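Local coordinates for protein alpha-fucosidase (Bifidobacterium bifidum, PDB 2EAB) that probably hydrolyses alpha-1,2-linked L-fucose from glycans as the catalytic portion of a larger, calcium-containing family 95 glycoside hydrolase, at residues A[29-34]-A[44-49]; A[796-801]-A[848-853]. All blocks are in the same frame, centred on the assembly; numbering follows the deposited sequence.

Contact 1. Residues A[29-34]-A[44-49]; sequences TDATAT and NNRWQQ
Gln49 reaches from the helix to Ala33 and presents both ends of its amide to that residue's backbone. Its OE1 accepts from Ala33 N on a lone pair, in the carbonyl plane (3.2 Å), while its NE2 donates a hydrogen bond to Ala33 O at 2.9 Å, approaching from above the plane of that carbonyl. CG stands beside the backbone N (chi1 -59°) and the chain beyond is extended, which carries the amide past Ala31, whose CB packs on Gln49 CB. Gln49 NE2 also donates to Asn45 OD1 (2.9 Å), an oxygen that takes a second bond from Gln48 NE2. Asn45 points ND2 at Ala31 O, which, 3.1 Å away, lies almost in the amide plane of Asn45. The contact lays the loop that follows strand 19-22 along the side of helix 42-50, in the family 65-type N-terminal domain; an Asx turn, with Asp30 OD1 accepting from Thr32 N, bends that loop. With an alanine at Gln49's position, Ala33 N and O would probably lose both helix partners, Asn45 OD1 one of its two donors, and the water on Asp30 O its second acceptor. Arg46, bent at chi2 and chi3, brings NH1 to Thr29 O at 2.8 Å, a weak bond, with Ala31 CB 3.5 Å from NH1. One water joins Arg46 NH1 to Ala31 N, and another donates to both Gln49 OE1 and Asp30 O.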
loop_
_atom_site.group_PDB
_atom_site.type_symbol
_atom_site.label_atom_id
_atom_site.label_comp_id
_atom_site.label_asym_id
_atom_site.label_seq_id
_atom_site.Cartn_x
_atom_site.Cartn_y
_atom_site.Cartn_z
ATOM N N THR A 29 6.403 4.357 27.274
ATOM C CA THR A 29 5.141 4.534 26.567
ATOM C C THR A 29 4.380 3.208 26.542
ATOM O O THR A 29 4.991 2.140 26.447
ATOM C CB THR A 29 5.393 5.064 25.132
ATOM O OG1 THR A 29 6.105 6.305 25.198
ATOM C CG2 THR A 29 4.090 5.278 24.370
ATOM N N ASP A 30 3.052 3.287 26.631
ATOM C CA ASP A 30 2.179 2.114 26.663
ATOM C C ASP A 30 2.404 1.206 25.455
ATOM O O ASP A 30 2.216 1.625 24.308
ATOM C CB ASP A 30 0.712 2.564 26.726
ATOM C CG ASP A 30 -0.250 1.426 27.031
ATOM O OD1 ASP A 30 -0.261 0.416 26.295
ATOM O OD2 ASP A 30 -1.027 1.560 28.001
ATOM N N ALA A 31 2.819 -0.030 25.731
ATOM C CA ALA A 31 2.997 -1.050 24.698
ATOM C C ALA A 31 2.212 -2.312 25.060
ATOM O O ALA A 31 2.659 -3.439 24.810
ATOM C CB ALA A 31 4.478 -1.360 24.495
ATOM N N THR A 32 1.028 -2.109 25.634
ATOM C CA THR A 32 0.235 -3.201 26.196
ATOM C C THR A 32 -0.769 -3.821 25.225
ATOM O O THR A 32 -1.464 -4.772 25.584
ATOM C CB THR A 32 -0.531 -2.761 27.467
ATOM O OG1 THR A 32 -1.473 -1.737 27.127
ATOM C CG2 THR A 32 0.426 -2.244 28.531
ATOM N N ALA A 33 -0.871 -3.283 24.010
ATOM C CA ALA A 33 -1.742 -3.890 23.006
ATOM C C ALA A 33 -1.181 -5.240 22.550
ATOM O O ALA A 33 -0.009 -5.542 22.777
ATOM C CB ALA A 33 -1.945 -2.959 21.823
ATOM N N THR A 34 -2.024 -6.053 21.924
ATOM C CA THR A 34 -1.620 -7.370 21.432
ATOM C C THR A 34 -0.331 -7.281 20.620
ATOM O O THR A 34 -0.240 -6.493 19.677
ATOM C CB THR A 34 -2.722 -7.993 20.566
ATOM O OG1 THR A 34 -3.949 -7.995 21.301
ATOM C CG2 THR A 34 -2.376 -9.421 20.185
ATOM N N ASN A 44 11.337 -5.874 21.106
ATOM C CA ASN A 44 10.795 -5.791 19.754
ATOM C C ASN A 44 9.347 -5.316 19.771
ATOM O O ASN A 44 8.938 -4.503 18.933
ATOM C CB ASN A 44 10.905 -7.137 19.041
ATOM C CG ASN A 44 12.341 -7.524 18.734
ATOM O OD1 ASN A 44 13.223 -6.673 18.641
ATOM N ND2 ASN A 44 12.574 -8.821 18.560
ATOM N N ASN A 45 8.568 -5.814 20.726
ATOM C CA ASN A 45 7.204 -5.337 20.875
ATOM C C ASN A 45 7.149 -3.850 21.214
ATOM O O ASN A 45 6.304 -3.116 20.688
ATOM C CB ASN A 45 6.440 -6.129 21.928
ATOM C CG ASN A 45 5.020 -5.634 22.080
ATOM O OD1 ASN A 45 4.233 -5.693 21.136
ATOM N ND2 ASN A 45 4.700 -5.092 23.251
ATOM N N ARG A 46 8.043 -3.399 22.093
ATOM C CA ARG A 46 8.104 -1.981 22.420
ATOM C C ARG A 46 8.377 -1.159 21.162
ATOM O O ARG A 46 7.742 -0.122 20.942
ATOM C CB ARG A 46 9.156 -1.691 23.499
ATOM C CG ARG A 46 9.124 -0.251 24.023
ATOM C CD ARG A 46 8.029 -0.032 25.065
ATOM N NE ARG A 46 8.277 -0.773 26.304
ATOM C CZ ARG A 46 7.417 -0.864 27.316
ATOM N NH1 ARG A 46 6.238 -0.252 27.264
ATOM N NH2 ARG A 46 7.741 -1.569 28.390
ATOM N N TRP A 47 9.312 -1.629 20.336
ATOM C CA TRP A 47 9.635 -0.950 19.081
ATOM C C TRP A 47 8.372 -0.668 18.251
ATOM O O TRP A 47 8.125 0.472 17.829
ATOM C CB TRP A 47 10.647 -1.758 18.245
ATOM C CG TRP A 47 10.812 -1.150 16.879
ATOM C CD1 TRP A 47 11.638 -0.124 16.535
ATOM C CD2 TRP A 47 10.085 -1.494 15.689
ATOM N NE1 TRP A 47 11.486 0.186 15.202
ATOM C CE2 TRP A 47 10.533 -0.637 14.661
ATOM C CE3 TRP A 47 9.113 -2.456 15.388
ATOM C CZ2 TRP A 47 10.027 -0.701 13.357
ATOM C CZ3 TRP A 47 8.605 -2.519 14.093
ATOM C CH2 TRP A 47 9.068 -1.647 13.096
ATOM N N GLN A 48 7.575 -1.705 18.013
ATOM C CA GLN A 48 6.458 -1.579 17.070
ATOM C C GLN A 48 5.320 -0.722 17.597
ATOM O O GLN A 48 4.559 -0.158 16.809
ATOM C CB GLN A 48 5.919 -2.947 16.638
ATOM C CG GLN A 48 5.195 -3.710 17.730
ATOM C CD GLN A 48 4.468 -4.929 17.215
ATOM O OE1 GLN A 48 4.225 -5.071 16.012
ATOM N NE2 GLN A 48 4.094 -5.812 18.130
ATOM N N GLN A 49 5.199 -0.618 18.921
ATOM C CA GLN A 49 4.065 0.092 19.518
ATOM C C GLN A 49 4.346 1.551 19.851
ATOM O O GLN A 49 3.407 2.332 20.027
ATOM C CB GLN A 49 3.550 -0.638 20.768
ATOM C CG GLN A 49 3.100 -2.063 20.496
ATOM C CD GLN A 49 2.077 -2.592 21.489
ATOM O OE1 GLN A 49 1.298 -1.832 22.077
ATOM N NE2 GLN A 49 2.056 -3.908 21.656
HETATM O O HOH W 1 0.549 0.809 22.216
HETATM O O HOH W 2 3.789 -0.906 28.329
#

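Contact 2. Residues A[796-801]-A[848-853]; sequences VNYTNI and AVKITA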
loop_
_atom_site.group_PDB
_atom_site.type_symbol
_atom_site.label_atom_id
_atom_site.label_comp_id
_atom_site.label_asym_id
_atom_site.label_seq_id
_atom_site.Cartn_x
_atom_site.Cartn_y
_atom_site.Cartn_z
ATOM N N VAL A 796 -18.780 8.044 -17.466
ATOM C CA VAL A 796 -17.839 7.110 -16.870
ATOM C C VAL A 796 -16.917 7.850 -15.913
ATOM O O VAL A 796 -16.393 8.920 -16.245
ATOM C CB VAL A 796 -17.023 6.395 -17.971
ATOM C CG1 VAL A 796 -15.981 5.467 -17.369
ATOM C CG2 VAL A 796 -17.945 5.619 -18.908
ATOM N N ASN A 797 -16.701 7.263 -14.735
ATOM C CA ASN A 797 -15.831 7.845 -13.717
ATOM C C ASN A 797 -16.281 9.243 -13.310
ATOM O O ASN A 797 -15.471 10.155 -13.169
ATOM C CB ASN A 797 -14.363 7.817 -14.171
ATOM C CG ASN A 797 -13.827 6.404 -14.289
ATOM O OD1 ASN A 797 -14.474 5.458 -13.853
ATOM N ND2 ASN A 797 -12.645 6.259 -14.874
ATOM N N TYR A 798 -17.586 9.404 -13.112
ATOM C CA TYR A 798 -18.115 10.691 -12.685
ATOM C C TYR A 798 -17.621 11.018 -11.277
ATOM O O TYR A 798 -17.364 10.116 -10.459
ATOM C CB TYR A 798 -19.651 10.726 -12.772
ATOM C CG TYR A 798 -20.375 9.801 -11.815
ATOM C CD1 TYR A 798 -20.707 10.222 -10.528
ATOM C CD2 TYR A 798 -20.752 8.519 -12.202
ATOM C CE1 TYR A 798 -21.379 9.386 -9.640
ATOM C CE2 TYR A 798 -21.428 7.672 -11.322
ATOM C CZ TYR A 798 -21.729 8.114 -10.044
ATOM O OH TYR A 798 -22.391 7.304 -9.147
ATOM N N THR A 799 -17.461 12.309 -11.019
ATOM C CA THR A 799 -17.000 12.811 -9.736
ATOM C C THR A 799 -18.167 12.816 -8.762
ATOM O O THR A 799 -19.160 13.507 -8.995
ATOM C CB THR A 799 -16.456 14.242 -9.893
ATOM O OG1 THR A 799 -15.469 14.269 -10.928
ATOM C CG2 THR A 799 -15.857 14.762 -8.596
ATOM N N ASN A 800 -18.046 12.055 -7.676
ATOM C CA ASN A 800 -19.123 11.903 -6.706
ATOM C C ASN A 800 -18.730 12.527 -5.376
ATOM O O ASN A 800 -17.894 11.986 -4.643
ATOM C CB ASN A 800 -19.486 10.422 -6.552
ATOM C CG ASN A 800 -20.726 10.200 -5.713
ATOM O OD1 ASN A 800 -21.260 11.134 -5.104
ATOM N ND2 ASN A 800 -21.189 8.954 -5.669
ATOM N N ILE A 801 -19.332 13.679 -5.092
ATOM C CA ILE A 801 -19.043 14.473 -3.909
ATOM C C ILE A 801 -19.826 13.965 -2.697
ATOM O O ILE A 801 -21.054 13.841 -2.739
ATOM C CB ILE A 801 -19.393 15.965 -4.165
ATOM C CG1 ILE A 801 -18.644 16.515 -5.390
ATOM C CG2 ILE A 801 -19.174 16.819 -2.919
ATOM C CD1 ILE A 801 -17.122 16.496 -5.289
ATOM N N ALA A 848 -18.488 15.708 -14.854
ATOM C CA ALA A 848 -19.786 15.114 -14.572
ATOM C C ALA A 848 -19.799 14.901 -13.069
ATOM O O ALA A 848 -19.034 14.079 -12.547
ATOM C CB ALA A 848 -19.964 13.806 -15.329
ATOM N N VAL A 849 -20.623 15.681 -12.374
ATOM C CA VAL A 849 -20.536 15.793 -10.923
ATOM C C VAL A 849 -21.846 15.412 -10.240
ATOM O O VAL A 849 -22.890 16.030 -10.489
ATOM C CB VAL A 849 -20.121 17.227 -10.500
ATOM C CG1 VAL A 849 -19.941 17.309 -8.996
ATOM C CG2 VAL A 849 -18.841 17.653 -11.213
ATOM N N LYS A 850 -21.778 14.385 -9.390
ATOM C CA LYS A 850 -22.862 14.033 -8.484
ATOM C C LYS A 850 -22.562 14.679 -7.146
ATOM O O LYS A 850 -21.408 14.700 -6.705
ATOM C CB LYS A 850 -22.941 12.515 -8.306
ATOM C CG LYS A 850 -24.177 12.039 -7.550
ATOM C CD LYS A 850 -24.231 10.524 -7.420
ATOM C CE LYS A 850 -25.480 10.094 -6.668
ATOM N NZ LYS A 850 -25.564 8.611 -6.530
ATOM N N ILE A 851 -23.593 15.209 -6.495
ATOM C CA ILE A 851 -23.441 15.696 -5.131
ATOM C C ILE A 851 -24.403 14.880 -4.283
ATOM O O ILE A 851 -25.608 15.149 -4.242
ATOM C CB ILE A 851 -23.672 17.227 -5.008
ATOM C CG1 ILE A 851 -22.654 17.982 -5.873
ATOM C CG2 ILE A 851 -23.555 17.671 -3.550
ATOM C CD1 ILE A 851 -22.889 19.482 -5.979
ATOM N N THR A 852 -23.872 13.840 -3.651
ATOM C CA THR A 852 -24.717 12.908 -2.919
ATOM C C THR A 852 -25.343 13.588 -1.704
ATOM O O THR A 852 -26.533 13.415 -1.428
ATOM C CB THR A 852 -23.932 11.649 -2.532
ATOM O OG1 THR A 852 -23.580 10.943 -3.725
ATOM C CG2 THR A 852 -24.759 10.729 -1.660
ATOM N N ALA A 853 -24.539 14.370 -0.997
ATOM C CA ALA A 853 -25.016 15.133 0.145
ATOM C C ALA A 853 -25.501 16.510 -0.315
ATOM O O ALA A 853 -24.821 17.524 -0.120
ATOM C CB ALA A 853 -23.921 15.248 1.196
HETATM O O HOH W 3 -15.769 15.888 -13.074
HETATM O O HOH W 4 -23.749 8.339 -4.434
#
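Tyr798 lies alongside Lys850, both side chains pointing the same way, with its CE1 3.7 Å from Lys850 CB and the lysine methylenes following the ring toward its hydroxyl. The ring's CG sits between the backbone N and carbonyl carbon (chi1 66°), which lays the ring beside the lysine chain, and its OH is hydrogen-bonded to Asp695. Asn800 also runs beside the fully extended lysine; its OD1 accepts from Thr852 OG1 at 2.7 Å, in the carbonyl plane and on a lone pair. One water closes this polar cluster: it accepts from Asn800 ND2 and Lys850 NZ and donates to Thr852 OG1, so the ammonium is tied to the amide without touching it. Thr799, Ile801, Val849 and Ile851 occupy the other face, where Ile801 CG1 meets Val849 CG1 at 3.9 Å and Ile801 CB packs against Ile851 CG1. Between the faces the backbones form a parallel ladder: Thr799 N to Ala848 O, Lys850 N to Thr799 O, Ile801 N to Lys850 O (2.8 Å, 173° at the hydrogen) and Thr852 N to Ile801 O. The strand segments cross at -21°. This is the one parallel pairing in a mixed sheet of the C-terminal domain, flanked by strands 781-782 and 880-884; Leu881 of the latter touches Tyr798 and Lys850, while the opposite face packs Ile801 on Val825 and Val837, from strands 823-830 and 833-841.

How the contacts relate
Contacts 1 and 2 occupy different parts of the chain: contact 1 falls in the family 65-type N-terminal domain, contact 2 in the family 95 C-terminal domain, and residues of the catalytic domain come between them in sequence. Their centres are 42 Å apart and their nearest atoms about 33 Å, so they do not touch, and they follow one another along the chain. Contact 1 is a local loop-to-helix pairing away from the known calcium sites, whereas contact 2 joins strands 47 residues apart in sequence. Contact 2 lies near a calcium position: the Tyr798 side chain is about 9 Å from that of Asp690, a calcium ligand seen for this protein, though this chain carries no ion there.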